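Local coordinates for protein type ii site-specific deoxyribonuclease (Klebsiella pneumoniae, PDB 6EKR) that is a type IIP restriction endonuclease of the PD-(D/E)xK nuclease superfamily, and probably cuts double-stranded DNA at a specific recognition sequence, at residues Leu73-Tyr78 / Ile111-Met116; Ala143-Met148 / Gly287-Asp292. The protein carries 2 engineered substitutions. One frame throughout, in Å; residues are numbered along the deposited sequence.

Interactions 1 and 2 have their centres about 17 Å apart and lie among helices 22-39, 78-91, 101-125, 132-148 and 286-298. In interaction 1 the chain ahead of helix 78-91 lies against helix 101-125; in interaction 2 the end of helix 132-148 packs on helix 286-298, near the C-terminus. Helices 101-125 and 132-148 follow each other in the chain. The two contacts also touch directly: Ile111 CD1 of helix 101-125 comes within 4.1 Å of Leu290 CD1 of helix 286-298. Ile111 packs on Phe140 and Met141 of helix 132-148 too. Both contacts are buried, and neither involves the second subunit of the assembly.

Interaction 1. Residues Leu73-Tyr78 / Ile111-Met116; sequences LFITDY and IYTSVM
Ile75 and Thr113 make the hydrogen bond of this contact: Ile75 N donates to Thr113 OG1 at 2.9 Å, with an N-H...O angle of 161°. The hydroxyl is also hydrogen-bonded to Lys109 O one turn earlier, so a single side-chain oxygen joins the loop to the helix.

The apolar contacts gather round two rings. Leu73 crosses Tyr112 at about a right angle and sets CD2 over the ring, 3.9 Å from its centroid, in a CH-pi contact; Leu73 CB meets Tyr112 CD2 at 3.7 Å. Met116 CG lies over the opposite face, leaving the phenol sandwiched, while Arg70 N hydrogen-bonds its OH. Phe74 has CG anti to the backbone N (chi1 -159°), and its ring reaches along the helix until Phe74 CE1 is 3.8 Å from Met116 CB, which sits at the ring edge. Thr113 CG2 lies over one face of the Phe74 ring, offset toward its rim.

Around this buried contact, Phe59 of strand 53-61 meets Phe74 edge-to-face, and Met33 of helix 22-39 touches Thr113. Asp77 caps the start of helix 78-91, from which Phe80 packs on Ile75 and Phe81 on Thr113.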
ATOM      1  N   LEU A  73       0.305 -21.032 -21.448  1.00 52.67           N
ATOM      2  CA  LEU A  73       1.466 -20.149 -21.295  1.00 52.26           C
ATOM      3  C   LEU A  73       2.634 -20.859 -20.588  1.00 52.15           C
ATOM      4  O   LEU A  73       3.801 -20.682 -20.952  1.00 51.93           O
ATOM      5  CB  LEU A  73       1.042 -18.892 -20.525  1.00 52.22           C
ATOM      6  CG  LEU A  73       1.479 -17.500 -21.006  1.00 52.52           C
ATOM      7  CD1 LEU A  73       1.133 -17.241 -22.478  1.00 51.14           C
ATOM      8  CD2 LEU A  73       0.876 -16.412 -20.113  1.00 51.93           C
ATOM      9  N   PHE A  74       2.305 -21.671 -19.590  1.00 51.97           N
ATOM     10  CA  PHE A  74       3.281 -22.448 -18.828  1.00 52.06           C
ATOM     11  C   PHE A  74       3.736 -23.631 -19.664  1.00 52.11           C
ATOM     12  O   PHE A  74       2.903 -24.355 -20.204  1.00 52.71           O
ATOM     13  CB  PHE A  74       2.601 -22.973 -17.562  1.00 51.94           C
ATOM     14  CG  PHE A  74       3.547 -23.356 -16.456  1.00 52.12           C
ATOM     15  CD1 PHE A  74       3.696 -22.531 -15.336  1.00 52.60           C
ATOM     16  CD2 PHE A  74       4.261 -24.552 -16.504  1.00 51.43           C
ATOM     17  CE1 PHE A  74       4.551 -22.888 -14.297  1.00 51.30           C
ATOM     18  CE2 PHE A  74       5.119 -24.915 -15.473  1.00 50.36           C
ATOM     19  CZ  PHE A  74       5.262 -24.087 -14.372  1.00 51.14           C
ATOM     20  N   ILE A  75       5.042 -23.851 -19.766  1.00 51.89           N
ATOM     21  CA  ILE A  75       5.552 -25.014 -20.497  1.00 51.55           C
ATOM     22  C   ILE A  75       5.722 -26.204 -19.550  1.00 51.89           C
ATOM     23  O   ILE A  75       6.711 -26.306 -18.832  1.00 52.13           O
ATOM     24  CB  ILE A  75       6.863 -24.686 -21.267  1.00 51.47           C
ATOM     25  CG1 ILE A  75       6.617 -23.557 -22.277  1.00 51.04           C
ATOM     26  CG2 ILE A  75       7.404 -25.921 -21.978  1.00 51.22           C
ATOM     27  CD1 ILE A  75       7.879 -22.848 -22.775  1.00 51.03           C
ATOM     28  N   THR A  76       4.748 -27.104 -19.548  1.00 52.38           N
ATOM     29  CA  THR A  76       4.768 -28.248 -18.626  1.00 53.10           C
ATOM     30  C   THR A  76       5.597 -29.463 -19.094  1.00 53.73           C
ATOM     31  O   THR A  76       5.461 -30.557 -18.533  1.00 54.24           O
ATOM     32  CB  THR A  76       3.341 -28.719 -18.259  1.00 52.95           C
ATOM     33  OG1 THR A  76       2.565 -28.861 -19.451  1.00 52.88           O
ATOM     34  CG2 THR A  76       2.667 -27.722 -17.337  1.00 52.77           C
ATOM     35  N   ASP A  77       6.441 -29.274 -20.111  1.00 54.03           N
ATOM     36  CA  ASP A  77       7.341 -30.318 -20.596  1.00 54.25           C
ATOM     37  C   ASP A  77       8.766 -29.827 -20.377  1.00 54.70           C
ATOM     38  O   ASP A  77       9.169 -28.784 -20.922  1.00 54.73           O
ATOM     39  CB  ASP A  77       7.076 -30.597 -22.083  1.00 54.25           C
ATOM     40  CG  ASP A  77       7.813 -31.832 -22.611  1.00 54.55           C
ATOM     41  OD1 ASP A  77       9.062 -31.828 -22.674  1.00 55.46           O
ATOM     42  OD2 ASP A  77       7.135 -32.802 -23.009  1.00 54.23           O
ATOM     43  N   TYR A  78       9.526 -30.567 -19.572  1.00 54.99           N
ATOM     44  CA  TYR A  78      10.869 -30.125 -19.175  1.00 55.30           C
ATOM     45  C   TYR A  78      11.863 -29.986 -20.342  1.00 55.68           C
ATOM     46  O   TYR A  78      12.536 -28.964 -20.463  1.00 55.38           O
ATOM     47  CB  TYR A  78      11.441 -31.003 -18.043  1.00 55.22           C
ATOM     48  CG  TYR A  78      12.775 -30.511 -17.524  1.00 54.87           C
ATOM     49  CD1 TYR A  78      12.849 -29.393 -16.691  1.00 54.81           C
ATOM     50  CD2 TYR A  78      13.960 -31.145 -17.885  1.00 54.35           C
ATOM     51  CE1 TYR A  78      14.063 -28.922 -16.221  1.00 54.15           C
ATOM     52  CE2 TYR A  78      15.182 -30.684 -17.424  1.00 54.88           C
ATOM     53  CZ  TYR A  78      15.228 -29.570 -16.588  1.00 55.27           C
ATOM     54  OH  TYR A  78      16.442 -29.100 -16.128  1.00 55.62           O
ATOM     55  N   ILE A 111       9.696 -16.566 -19.679  1.00 42.01           N
ATOM     56  CA  ILE A 111       9.695 -15.774 -18.460  1.00 41.11           C
ATOM     57  C   ILE A 111       8.573 -16.269 -17.546  1.00 40.94           C
ATOM     58  O   ILE A 111       8.809 -16.540 -16.370  1.00 40.91           O
ATOM     59  CB  ILE A 111       9.560 -14.267 -18.749  1.00 40.96           C
ATOM     60  CG1 ILE A 111      10.844 -13.739 -19.377  1.00 40.13           C
ATOM     61  CG2 ILE A 111       9.270 -13.489 -17.476  1.00 40.45           C
ATOM     62  CD1 ILE A 111      10.638 -12.509 -20.246  1.00 39.54           C
ATOM     63  N   TYR A 112       7.371 -16.415 -18.102  1.00 40.49           N
ATOM     64  CA  TYR A 112       6.205 -16.869 -17.341  1.00 40.09           C
ATOM     65  C   TYR A 112       6.506 -18.164 -16.603  1.00 40.45           C
ATOM     66  O   TYR A 112       6.333 -18.249 -15.388  1.00 40.65           O
ATOM     67  CB  TYR A 112       4.986 -17.064 -18.254  1.00 39.48           C
ATOM     68  CG  TYR A 112       3.696 -17.371 -17.518  1.00 38.28           C
ATOM     69  CD1 TYR A 112       3.002 -16.369 -16.852  1.00 37.44           C
ATOM     70  CD2 TYR A 112       3.173 -18.661 -17.491  1.00 37.37           C
ATOM     71  CE1 TYR A 112       1.822 -16.637 -16.172  1.00 37.30           C
ATOM     72  CE2 TYR A 112       1.988 -18.947 -16.808  1.00 37.27           C
ATOM     73  CZ  TYR A 112       1.319 -17.918 -16.152  1.00 37.91           C
ATOM     74  OH  TYR A 112       0.142 -18.158 -15.483  1.00 38.09           O
ATOM     75  N   THR A 113       6.963 -19.159 -17.350  1.00 40.56           N
ATOM     76  CA  THR A 113       7.255 -20.469 -16.815  1.00 40.70           C
ATOM     77  C   THR A 113       8.333 -20.396 -15.740  1.00 40.82           C
ATOM     78  O   THR A 113       8.179 -20.997 -14.678  1.00 40.85           O
ATOM     79  CB  THR A 113       7.659 -21.427 -17.960  1.00 40.85           C
ATOM     80  OG1 THR A 113       6.537 -21.601 -18.828  1.00 40.89           O
ATOM     81  CG2 THR A 113       8.109 -22.791 -17.445  1.00 40.64           C
ATOM     82  N   SER A 114       9.405 -19.655 -16.005  1.00 40.91           N
ATOM     83  CA  SER A 114      10.517 -19.578 -15.060  1.00 41.66           C
ATOM     84  C   SER A 114      10.056 -19.044 -13.702  1.00 42.13           C
ATOM     85  O   SER A 114      10.267 -19.693 -12.678  1.00 42.45           O
ATOM     86  CB  SER A 114      11.650 -18.709 -15.605  1.00 41.71           C
ATOM     87  OG  SER A 114      12.304 -19.319 -16.701  1.00 42.45           O
ATOM     88  N   VAL A 115       9.420 -17.869 -13.712  1.00 42.51           N
ATOM     89  CA  VAL A 115       8.922 -17.207 -12.506  1.00 42.34           C
ATOM     90  C   VAL A 115       7.785 -17.984 -11.844  1.00 43.13           C
ATOM     91  O   VAL A 115       7.759 -18.126 -10.620  1.00 43.39           O
ATOM     92  CB  VAL A 115       8.486 -15.750 -12.795  1.00 42.00           C
ATOM     93  CG1 VAL A 115       7.628 -15.208 -11.678  1.00 41.21           C
ATOM     94  CG2 VAL A 115       9.696 -14.867 -12.985  1.00 41.17           C
HETATM   95  N   MSE A 116       6.858 -18.499 -12.644  1.00 43.89           N
HETATM   96  CA  MSE A 116       5.684 -19.176 -12.102  1.00 44.83           C
HETATM   97  C   MSE A 116       6.005 -20.562 -11.596  1.00 44.47           C
HETATM   98  O   MSE A 116       5.269 -21.101 -10.780  1.00 44.56           O
HETATM   99  CB  MSE A 116       4.553 -19.238 -13.125  1.00 45.56           C
HETATM  100  CG  MSE A 116       3.870 -17.910 -13.353  1.00 49.54           C
HETATM  101 SE   MSE A 116       2.948 -17.275 -11.746  1.00 62.50          SE
HETATM  102  CE  MSE A 116       1.348 -18.385 -11.908  1.00 57.69           C
TER

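Interaction 2. Residues Ala143-Met148 / Gly287-Asp292; sequences AVLKWM and GDFLFD
Helix 132-148 and helix 286-298 pack here through apolar side chains: the last turns of the former against the first turns of the latter, which directly follows strand 283-285 of the mixed sheet. The short segments run in broadly the same direction, with a crossing angle of -43°, and their axes come within 11.3 Å. That spacing leaves the contact mostly to the side chains, and no hydrogen bond links the segments.

Leu290 is the central residue, touching Val144, Leu145 and Met148. Leu290 CD2 meets Val144 CG2 at 3.7 Å, the two side chains crossing at about a right angle, and lies 4.3 Å from Leu145 CD2. The same Leu145 methyl approaches Phe289 CE2 at 4.2 Å, so it touches two successive residues of the other helix.

Met148, a selenomethionine, approaches from the C-terminal end of its helix. Extended through chi2 (176°), its chain carries the selenium across to the other helix, where Met148 SE lies 3.8 Å from Leu290 CB. With the bend at chi3 (65°), Met148 CE is 3.5 Å from Leu290 O, a van der Waals contact with the backbone carbonyl.

Ile293, further along helix 286-298, also packs on Leu145 and Met148. Phe88 of helix 78-91 touches Leu290, and Tyr264 of strand 262-265 meets Phe289 edge-to-face, joining the helix pair to the mixed sheet.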
ATOM      1  N   ALA A 143      18.872 -11.176 -14.556  1.00 44.51           N
ATOM      2  CA  ALA A 143      19.662 -12.117 -15.332  1.00 44.78           C
ATOM      3  C   ALA A 143      19.459 -11.889 -16.834  1.00 45.27           C
ATOM      4  O   ALA A 143      20.429 -11.597 -17.541  1.00 44.64           O
ATOM      5  CB  ALA A 143      19.350 -13.540 -14.944  1.00 44.50           C
ATOM      6  N   VAL A 144      18.210 -11.981 -17.310  1.00 46.13           N
ATOM      7  CA  VAL A 144      17.938 -11.834 -18.753  1.00 47.19           C
ATOM      8  C   VAL A 144      18.347 -10.459 -19.295  1.00 48.08           C
ATOM      9  O   VAL A 144      18.991 -10.378 -20.350  1.00 48.44           O
ATOM     10  CB  VAL A 144      16.482 -12.236 -19.222  1.00 46.98           C
ATOM     11  CG1 VAL A 144      15.879 -13.328 -18.348  1.00 47.04           C
ATOM     12  CG2 VAL A 144      15.551 -11.039 -19.317  1.00 47.01           C
ATOM     13  N   LEU A 145      17.987  -9.389 -18.602  1.00 48.85           N
ATOM     14  CA  LEU A 145      18.337  -8.062 -19.086  1.00 50.01           C
ATOM     15  C   LEU A 145      19.841  -7.905 -19.266  1.00 51.03           C
ATOM     16  O   LEU A 145      20.295  -7.044 -20.008  1.00 51.11           O
ATOM     17  CB  LEU A 145      17.798  -6.983 -18.155  1.00 49.93           C
ATOM     18  CG  LEU A 145      16.305  -6.697 -18.284  1.00 50.07           C
ATOM     19  CD1 LEU A 145      15.887  -5.618 -17.314  1.00 48.91           C
ATOM     20  CD2 LEU A 145      15.978  -6.292 -19.699  1.00 50.06           C
ATOM     21  N   LYS A 146      20.610  -8.747 -18.591  1.00 52.52           N
ATOM     22  CA  LYS A 146      22.064  -8.677 -18.667  1.00 53.91           C
ATOM     23  C   LYS A 146      22.597  -9.397 -19.895  1.00 54.46           C
ATOM     24  O   LYS A 146      23.615  -9.012 -20.456  1.00 54.54           O
ATOM     25  CB  LYS A 146      22.688  -9.271 -17.410  1.00 54.11           C
ATOM     26  CG  LYS A 146      24.189  -9.132 -17.339  1.00 55.49           C
ATOM     27  CD  LYS A 146      24.590  -7.737 -16.914  1.00 58.52           C
ATOM     28  CE  LYS A 146      26.082  -7.654 -16.661  1.00 59.87           C
ATOM     29  NZ  LYS A 146      26.467  -6.356 -16.055  1.00 60.92           N
ATOM     30  N   TRP A 147      21.908 -10.451 -20.305  1.00 55.43           N
ATOM     31  CA  TRP A 147      22.282 -11.175 -21.504  1.00 56.37           C
ATOM     32  C   TRP A 147      22.060 -10.289 -22.710  1.00 57.36           C
ATOM     33  O   TRP A 147      22.826 -10.314 -23.669  1.00 57.40           O
ATOM     34  CB  TRP A 147      21.425 -12.426 -21.664  1.00 55.97           C
ATOM     35  CG  TRP A 147      21.811 -13.563 -20.790  1.00 55.47           C
ATOM     36  CD1 TRP A 147      23.043 -13.816 -20.274  1.00 55.07           C
ATOM     37  CD2 TRP A 147      20.966 -14.630 -20.355  1.00 54.82           C
ATOM     38  NE1 TRP A 147      23.016 -14.966 -19.529  1.00 54.86           N
ATOM     39  CE2 TRP A 147      21.751 -15.487 -19.566  1.00 54.72           C
ATOM     40  CE3 TRP A 147      19.621 -14.941 -20.554  1.00 54.59           C
ATOM     41  CZ2 TRP A 147      21.234 -16.631 -18.974  1.00 55.51           C
ATOM     42  CZ3 TRP A 147      19.111 -16.074 -19.964  1.00 55.20           C
ATOM     43  CH2 TRP A 147      19.914 -16.907 -19.186  1.00 55.43           C
HETATM   44  N   MSE A 148      20.990  -9.511 -22.648  1.00 58.57           N
HETATM   45  CA  MSE A 148      20.506  -8.752 -23.787  1.00 60.40           C
HETATM   46  C   MSE A 148      21.304  -7.491 -24.065  1.00 60.10           C
HETATM   47  O   MSE A 148      21.899  -7.352 -25.127  1.00 60.78           O
HETATM   48  CB  MSE A 148      19.046  -8.393 -23.573  1.00 59.99           C
HETATM   49  CG  MSE A 148      18.375  -7.833 -24.791  1.00 61.48           C
HETATM   50 SE   MSE A 148      16.518  -7.548 -24.418  1.00 64.77          SE
HETATM   51  CE  MSE A 148      16.704  -6.173 -23.070  1.00 62.64           C
ATOM     52  N   GLY A 287       7.414 -10.432 -23.377  1.00 53.09           N
ATOM     53  CA  GLY A 287       8.194 -10.513 -24.612  1.00 52.50           C
ATOM     54  C   GLY A 287       8.349  -9.153 -25.288  1.00 52.45           C
ATOM     55  O   GLY A 287       9.438  -8.818 -25.766  1.00 52.49           O
ATOM     56  N   ASP A 288       7.271  -8.364 -25.331  1.00 52.04           N
ATOM     57  CA  ASP A 288       7.345  -6.995 -25.854  1.00 52.02           C
ATOM     58  C   ASP A 288       8.224  -6.113 -24.973  1.00 51.59           C
ATOM     59  O   ASP A 288       8.878  -5.178 -25.462  1.00 51.61           O
ATOM     60  CB  ASP A 288       5.952  -6.360 -25.965  1.00 52.49           C
ATOM     61  CG  ASP A 288       5.069  -7.030 -27.018  1.00 53.75           C
ATOM     62  OD1 ASP A 288       5.604  -7.691 -27.951  1.00 54.97           O
ATOM     63  OD2 ASP A 288       3.828  -6.881 -26.905  1.00 53.72           O
ATOM     64  N   PHE A 289       8.218  -6.415 -23.672  1.00 50.89           N
ATOM     65  CA  PHE A 289       9.040  -5.722 -22.688  1.00 50.23           C
ATOM     66  C   PHE A 289      10.505  -5.701 -23.075  1.00 50.06           C
ATOM     67  O   PHE A 289      11.140  -4.657 -23.005  1.00 50.22           O
ATOM     68  CB  PHE A 289       8.890  -6.362 -21.303  1.00 50.04           C
ATOM     69  CG  PHE A 289       9.802  -5.764 -20.253  1.00 49.13           C
ATOM     70  CD1 PHE A 289       9.438  -4.604 -19.575  1.00 47.94           C
ATOM     71  CD2 PHE A 289      11.022  -6.358 -19.955  1.00 47.33           C
ATOM     72  CE1 PHE A 289      10.275  -4.049 -18.618  1.00 47.34           C
ATOM     73  CE2 PHE A 289      11.861  -5.804 -19.007  1.00 47.02           C
ATOM     74  CZ  PHE A 289      11.486  -4.647 -18.335  1.00 47.47           C
ATOM     75  N   LEU A 290      11.036  -6.854 -23.470  1.00 49.94           N
ATOM     76  CA  LEU A 290      12.460  -6.975 -23.759  1.00 49.96           C
ATOM     77  C   LEU A 290      12.822  -6.096 -24.920  1.00 50.26           C
ATOM     78  O   LEU A 290      13.769  -5.319 -24.830  1.00 50.33           O
ATOM     79  CB  LEU A 290      12.861  -8.419 -24.032  1.00 49.74           C
ATOM     80  CG  LEU A 290      12.562  -9.398 -22.899  1.00 49.54           C
ATOM     81  CD1 LEU A 290      12.609 -10.821 -23.407  1.00 48.89           C
ATOM     82  CD2 LEU A 290      13.542  -9.183 -21.758  1.00 50.10           C
ATOM     83  N   PHE A 291      12.047  -6.195 -25.999  1.00 50.74           N
ATOM     84  CA  PHE A 291      12.282  -5.361 -27.173  1.00 51.20           C
ATOM     85  C   PHE A 291      12.124  -3.873 -26.837  1.00 51.16           C
ATOM     86  O   PHE A 291      12.976  -3.074 -27.199  1.00 51.33           O
ATOM     87  CB  PHE A 291      11.394  -5.763 -28.368  1.00 51.64           C
ATOM     88  CG  PHE A 291      11.432  -4.766 -29.500  1.00 52.51           C
ATOM     89  CD1 PHE A 291      12.503  -4.742 -30.389  1.00 53.29           C
ATOM     90  CD2 PHE A 291      10.415  -3.821 -29.649  1.00 53.22           C
ATOM     91  CE1 PHE A 291      12.552  -3.798 -31.416  1.00 54.11           C
ATOM     92  CE2 PHE A 291      10.453  -2.874 -30.674  1.00 53.59           C
ATOM     93  CZ  PHE A 291      11.520  -2.861 -31.558  1.00 53.57           C
ATOM     94  N   ASP A 292      11.051  -3.503 -26.145  1.00 51.01           N
ATOM     95  CA  ASP A 292      10.868  -2.109 -25.774  1.00 51.36           C
ATOM     96  C   ASP A 292      12.048  -1.557 -24.972  1.00 51.36           C
ATOM     97  O   ASP A 292      12.517  -0.445 -25.232  1.00 51.46           O
ATOM     98  CB  ASP A 292       9.559  -1.915 -25.019  1.00 51.65           C
ATOM     99  CG  ASP A 292       8.349  -2.081 -25.910  1.00 52.48           C
ATOM    100  OD1 ASP A 292       8.390  -1.609 -27.063  1.00 53.99           O
ATOM    101  OD2 ASP A 292       7.350  -2.669 -25.461  1.00 53.11           O
TER